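Local coordinates for protein SmhB (Serratia marcescens, PDB 6ZZ5) that forms one soluble component of Smh, a tripartite alpha-pore-forming toxin, and probably acts with its partner proteins to perforate membranes, at residues Ile33-Gly38 and Glu45-Ile50; Leu143-Leu148 and Leu255-Ile260. All coordinates share one frame; numbering follows the deposited sequence.

Interaction 1. Residues Ile33-Gly38 and Glu45-Ile50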
loop_
_atom_site.group_PDB
_atom_site.type_symbol
_atom_site.label_atom_id
_atom_site.label_comp_id
_atom_site.label_asym_id
_atom_site.label_seq_id
_atom_site.Cartn_x
_atom_site.Cartn_y
_atom_site.Cartn_z
ATOM N N ILE A 33 -14.189 -6.033 14.791
ATOM C CA ILE A 33 -14.645 -6.407 16.149
ATOM C C ILE A 33 -14.307 -7.868 16.385
ATOM O O ILE A 33 -14.414 -8.706 15.470
ATOM C CB ILE A 33 -16.151 -6.122 16.350
ATOM C CG1 ILE A 33 -16.556 -6.275 17.812
ATOM C CG2 ILE A 33 -16.991 -7.013 15.496
ATOM C CD1 ILE A 33 -17.918 -5.672 18.153
ATOM N N PRO A 34 -13.852 -8.204 17.614
ATOM C CA PRO A 34 -13.608 -9.591 17.990
ATOM C C PRO A 34 -14.911 -10.376 17.862
ATOM O O PRO A 34 -16.009 -9.818 18.019
ATOM C CB PRO A 34 -13.119 -9.541 19.447
ATOM C CG PRO A 34 -12.604 -8.144 19.587
ATOM C CD PRO A 34 -13.448 -7.279 18.674
ATOM N N VAL A 35 -14.746 -11.641 17.496
ATOM C CA VAL A 35 -15.851 -12.574 17.245
ATOM C C VAL A 35 -16.422 -12.979 18.614
ATOM O O VAL A 35 -15.717 -13.046 19.665
ATOM C CB VAL A 35 -15.419 -13.779 16.376
ATOM C CG1 VAL A 35 -14.735 -13.357 15.109
ATOM C CG2 VAL A 35 -14.572 -14.790 17.130
ATOM N N ASP A 36 -17.685 -13.332 18.573
ATOM C CA ASP A 36 -18.482 -13.684 19.753
ATOM C C ASP A 36 -19.233 -14.971 19.384
ATOM O O ASP A 36 -20.162 -14.901 18.586
ATOM C CB ASP A 36 -19.424 -12.525 20.057
ATOM C CG ASP A 36 -20.271 -12.786 21.282
ATOM O OD1 ASP A 36 -20.142 -13.917 21.863
ATOM O OD2 ASP A 36 -21.083 -11.888 21.605
ATOM N N PHE A 37 -18.812 -16.106 19.901
ATOM C CA PHE A 37 -19.515 -17.386 19.689
ATOM C C PHE A 37 -20.217 -17.739 20.994
ATOM O O PHE A 37 -20.333 -18.925 21.258
ATOM C CB PHE A 37 -18.518 -18.473 19.298
ATOM C CG PHE A 37 -17.858 -18.284 17.968
ATOM C CD1 PHE A 37 -18.295 -17.321 17.069
ATOM C CD2 PHE A 37 -16.761 -19.070 17.644
ATOM C CE1 PHE A 37 -17.629 -17.129 15.872
ATOM C CE2 PHE A 37 -16.111 -18.900 16.435
ATOM C CZ PHE A 37 -16.562 -17.942 15.540
ATOM N N GLY A 38 -20.616 -16.718 21.772
ATOM C CA GLY A 38 -21.134 -16.855 23.145
ATOM C C GLY A 38 -22.320 -17.796 23.184
ATOM O O GLY A 38 -22.480 -18.553 24.173
ATOM N N GLU A 45 -13.296 -22.429 22.509
ATOM C CA GLU A 45 -11.847 -22.492 22.171
ATOM C C GLU A 45 -11.568 -21.844 20.793
ATOM O O GLU A 45 -10.491 -21.204 20.582
ATOM C CB GLU A 45 -11.350 -23.938 22.269
ATOM C CG GLU A 45 -9.856 -24.008 22.477
ATOM C CD GLU A 45 -9.358 -23.153 23.643
ATOM O OE1 GLU A 45 -10.165 -22.904 24.619
ATOM O OE2 GLU A 45 -8.187 -22.687 23.553
ATOM N N SER A 46 -12.468 -22.050 19.836
ATOM C CA SER A 46 -12.353 -21.485 18.482
ATOM C C SER A 46 -12.472 -19.966 18.599
ATOM O O SER A 46 -11.672 -19.326 17.984
ATOM C CB SER A 46 -13.358 -22.083 17.538
ATOM O OG SER A 46 -12.989 -23.433 17.324
ATOM N N GLU A 47 -13.415 -19.440 19.397
ATOM C CA GLU A 47 -13.509 -17.974 19.624
ATOM C C GLU A 47 -12.153 -17.441 20.132
ATOM O O GLU A 47 -11.725 -16.415 19.647
ATOM C CB GLU A 47 -14.659 -17.619 20.573
ATOM C CG GLU A 47 -14.656 -16.157 21.018
ATOM C CD GLU A 47 -15.754 -15.806 22.034
ATOM O OE1 GLU A 47 -15.500 -14.960 22.901
ATOM O OE2 GLU A 47 -16.893 -16.307 21.889
ATOM N N ARG A 48 -11.547 -18.073 21.121
ATOM C CA ARG A 48 -10.262 -17.598 21.717
ATOM C C ARG A 48 -9.148 -17.620 20.693
ATOM O O ARG A 48 -8.379 -16.652 20.627
ATOM C CB ARG A 48 -9.924 -18.401 22.968
ATOM C CG ARG A 48 -10.787 -17.968 24.149
ATOM C CD ARG A 48 -9.983 -17.712 25.408
ATOM N NE ARG A 48 -9.740 -19.026 25.963
ATOM C CZ ARG A 48 -10.424 -19.568 26.959
ATOM N NH1 ARG A 48 -11.365 -18.877 27.584
ATOM N NH2 ARG A 48 -10.127 -20.789 27.361
ATOM N N GLN A 49 -9.042 -18.706 19.938
ATOM C CA GLN A 49 -7.986 -18.808 18.900
ATOM C C GLN A 49 -8.165 -17.678 17.868
ATOM O O GLN A 49 -7.170 -17.049 17.472
ATOM C CB GLN A 49 -8.006 -20.210 18.264
ATOM C CG GLN A 49 -7.504 -21.289 19.202
ATOM C CD GLN A 49 -7.815 -22.695 18.742
ATOM O OE1 GLN A 49 -8.436 -22.934 17.710
ATOM N NE2 GLN A 49 -7.483 -23.652 19.582
ATOM N N ILE A 50 -9.385 -17.489 17.386
ATOM C CA ILE A 50 -9.655 -16.461 16.337
ATOM C C ILE A 50 -9.303 -15.076 16.881
ATOM O O ILE A 50 -8.745 -14.256 16.138
ATOM C CB ILE A 50 -11.110 -16.551 15.881
ATOM C CG1 ILE A 50 -11.354 -17.860 15.122
ATOM C CG2 ILE A 50 -11.491 -15.318 15.073
ATOM C CD1 ILE A 50 -12.793 -18.154 15.012
#
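Glu47 reaches from its helix across to the loop backbone at Val35 and Phe37 and anchors it with one side-chain-to-backbone hydrogen bond. Its CG is anti to the backbone N (chi1 170°) and the chain stays extended beyond, which carries the carboxylate to the loop backbone. OE2 accepts from Phe37 N at 2.8 Å. The bond is nearly straight, with an N-H...O angle of 160°. The donor arrives from above the carboxylate, 43° out of its plane. On the way, Glu47 CG passes 3.6 Å from Val35 O. The Phe37 ring runs past the glutamate in the opposite direction and stands almost perpendicular to its carboxylate, with CD2 3.9 Å from Glu47 CB.

Beside this bond, Ile50 makes two apolar contacts. Its CG2 meets Val35 CG2 at 3.7 Å, while CD1 lies 3.7 Å from Phe37 CE2, and in each case the side chains cross at about a right angle. Ser46 CB sits at the edge of the ring, near its plane. Val35 CG2, from the same loop, lies over one face of the ring, offset toward its rim, and both residues also meet Ile50.

Asp36 turns away and forms an Asx turn, OD1 accepting from Gly38 N at 2.8 Å. OD1 also lies 4.0 Å from Glu47 OE2, a like-charge approach that the neighbouring amides of Phe37 and Gly38 probably ease.

Val35 O also accepts from Asn51 ND2, a second tie to the helix. The 33-38 loop, between helix 4-30 and helix 44-92, lies against helix 252-300 as well: Val35 touches Val256 and Ile260, and Phe37 touches Glu253. Ile50 also packs on Tyr141 and Ile144 of helix 99-151.

Interaction 2. Residues Leu143-Leu148 and Leu255-Ile260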
loop_
_atom_site.group_PDB
_atom_site.type_symbol
_atom_site.label_atom_id
_atom_site.label_comp_id
_atom_site.label_asym_id
_atom_site.label_seq_id
_atom_site.Cartn_x
_atom_site.Cartn_y
_atom_site.Cartn_z
ATOM N N LEU A 143 -5.594 -22.935 9.971
ATOM C CA LEU A 143 -5.797 -24.211 10.713
ATOM C C LEU A 143 -7.022 -24.079 11.634
ATOM O O LEU A 143 -7.796 -25.030 11.739
ATOM C CB LEU A 143 -4.564 -24.592 11.523
ATOM C CG LEU A 143 -3.244 -24.707 10.753
ATOM C CD1 LEU A 143 -2.152 -25.172 11.692
ATOM C CD2 LEU A 143 -3.366 -25.646 9.566
ATOM N N ILE A 144 -7.206 -22.895 12.232
ATOM C CA ILE A 144 -8.311 -22.596 13.179
ATOM C C ILE A 144 -9.662 -22.801 12.466
ATOM O O ILE A 144 -10.577 -23.365 13.039
ATOM C CB ILE A 144 -8.152 -21.171 13.742
ATOM C CG1 ILE A 144 -6.830 -21.027 14.514
ATOM C CG2 ILE A 144 -9.363 -20.804 14.603
ATOM C CD1 ILE A 144 -6.423 -19.626 14.822
ATOM N N VAL A 145 -9.778 -22.318 11.236
ATOM C CA VAL A 145 -11.011 -22.351 10.427
ATOM C C VAL A 145 -11.355 -23.804 10.107
ATOM O O VAL A 145 -12.548 -24.170 10.248
ATOM C CB VAL A 145 -10.857 -21.518 9.136
ATOM C CG1 VAL A 145 -12.172 -21.524 8.361
ATOM C CG2 VAL A 145 -10.418 -20.090 9.420
ATOM N N VAL A 146 -10.369 -24.593 9.678
ATOM C CA VAL A 146 -10.588 -26.022 9.344
ATOM C C VAL A 146 -11.072 -26.721 10.625
ATOM O O VAL A 146 -12.065 -27.435 10.526
ATOM C CB VAL A 146 -9.340 -26.698 8.753
ATOM C CG1 VAL A 146 -9.586 -28.164 8.492
ATOM C CG2 VAL A 146 -8.887 -25.995 7.472
ATOM N N ASN A 147 -10.422 -26.477 11.766
ATOM C CA ASN A 147 -10.761 -27.155 13.046
ATOM C C ASN A 147 -12.206 -26.805 13.419
ATOM O O ASN A 147 -12.932 -27.698 13.806
ATOM C CB ASN A 147 -9.775 -26.787 14.157
ATOM C CG ASN A 147 -8.424 -27.434 13.951
ATOM O OD1 ASN A 147 -8.351 -28.534 13.410
ATOM N ND2 ASN A 147 -7.359 -26.782 14.400
ATOM N N LEU A 148 -12.581 -25.539 13.323
ATOM C CA LEU A 148 -13.938 -25.054 13.646
ATOM C C LEU A 148 -14.930 -25.713 12.696
ATOM O O LEU A 148 -15.946 -26.199 13.214
ATOM C CB LEU A 148 -14.039 -23.541 13.574
ATOM C CG LEU A 148 -15.440 -22.972 13.717
ATOM C CD1 LEU A 148 -15.999 -23.265 15.105
ATOM C CD2 LEU A 148 -15.405 -21.481 13.484
ATOM N N LEU A 255 -18.297 -19.219 8.577
ATOM C CA LEU A 255 -18.291 -18.116 7.581
ATOM C C LEU A 255 -17.491 -16.945 8.159
ATOM O O LEU A 255 -16.672 -16.378 7.454
ATOM C CB LEU A 255 -19.733 -17.676 7.293
ATOM C CG LEU A 255 -20.206 -17.531 5.849
ATOM C CD1 LEU A 255 -19.518 -18.510 4.918
ATOM C CD2 LEU A 255 -21.733 -17.756 5.757
ATOM N N VAL A 256 -17.824 -16.522 9.367
ATOM C CA VAL A 256 -17.096 -15.439 10.068
ATOM C C VAL A 256 -15.608 -15.810 10.157
ATOM O O VAL A 256 -14.763 -14.963 9.805
ATOM C CB VAL A 256 -17.741 -15.163 11.429
ATOM C CG1 VAL A 256 -16.892 -14.242 12.261
ATOM C CG2 VAL A 256 -19.160 -14.616 11.251
ATOM N N ALA A 257 -15.264 -17.018 10.599
ATOM C CA ALA A 257 -13.852 -17.433 10.761
ATOM C C ALA A 257 -13.159 -17.343 9.394
ATOM O O ALA A 257 -11.985 -16.875 9.339
ATOM C CB ALA A 257 -13.763 -18.819 11.314
ATOM N N SER A 258 -13.851 -17.779 8.346
ATOM C CA SER A 258 -13.319 -17.849 6.956
ATOM C C SER A 258 -13.049 -16.412 6.480
ATOM O O SER A 258 -12.011 -16.170 5.830
ATOM C CB SER A 258 -14.311 -18.499 6.019
ATOM O OG SER A 258 -13.837 -18.482 4.675
ATOM N N GLN A 259 -13.992 -15.518 6.758
ATOM C CA GLN A 259 -13.894 -14.106 6.330
ATOM C C GLN A 259 -12.694 -13.456 7.039
ATOM O O GLN A 259 -11.916 -12.762 6.384
ATOM C CB GLN A 259 -15.199 -13.369 6.591
ATOM C CG GLN A 259 -16.304 -13.761 5.631
ATOM C CD GLN A 259 -17.671 -13.272 6.039
ATOM O OE1 GLN A 259 -17.820 -12.678 7.101
ATOM N NE2 GLN A 259 -18.678 -13.529 5.223
ATOM N N ILE A 260 -12.480 -13.733 8.310
ATOM C CA ILE A 260 -11.299 -13.199 9.011
ATOM C C ILE A 260 -10.043 -13.773 8.369
ATOM O O ILE A 260 -9.101 -12.997 8.201
ATOM C CB ILE A 260 -11.409 -13.444 10.522
ATOM C CG1 ILE A 260 -12.456 -12.481 11.095
ATOM C CG2 ILE A 260 -10.081 -13.251 11.202
ATOM C CD1 ILE A 260 -12.991 -12.915 12.385
#
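Val145 lays both methyls over one face of the peptide group joining Ala257 and Ser258. CG2 is 3.6 Å from Ala257 O, above the plane and displaced toward the oxygen; CG1 covers the nitrogen end, 4.1 Å from Ser258 N. With CG1 anti to the backbone N (chi1 -177°), this torsion sets the two methyls side by side over the same face. Ala257 O also accepts a hydrogen bond from the hydroxyl of Tyr141, one turn earlier on the helix that carries Val145.

The backbones come close here: Val145 and Ala257 have CA atoms 5.7 Å apart. The local axes approach to 9.3 Å. Their directions differ by 167°, an antiparallel pairing of helices 99-151 and 252-300 within the long helical bundle, consistent with the HBL-type toxin family. The small alanine side chain suits this spacing. Its CB meets Val145 CG2 at 4.0 Å and Leu148 CD2, coming from the next turn, at 3.8 Å.

Ser258 contributes mainly its backbone to this buried, apolar contact; its OG bonds to Asn163 OD1 of helix 156-184, whose Leu159 touches both Val145 and Ser258.

How the interactions relate
From the N terminus, helix 4-30 leads into the 33-38 loop, and interaction 1 fastens that loop to the start of helix 44-92, closing a short loop with six residues between its segments. Interaction 2 opens only afterwards, near the end of helix 99-151, and spans 106 residues, including helix 156-184, three strands of the sheet and helix 230-245, before returning on helix 252-300. The two contacts are therefore in series, neither nested nor crossed. In space their centres are about 10 Å apart and they touch: Ser46 OG lies 3.7 Å from Leu148 CD1, and the 33-38 loop packs on helix 252-300. Together they join the loop and three long helices at one end of the bundle.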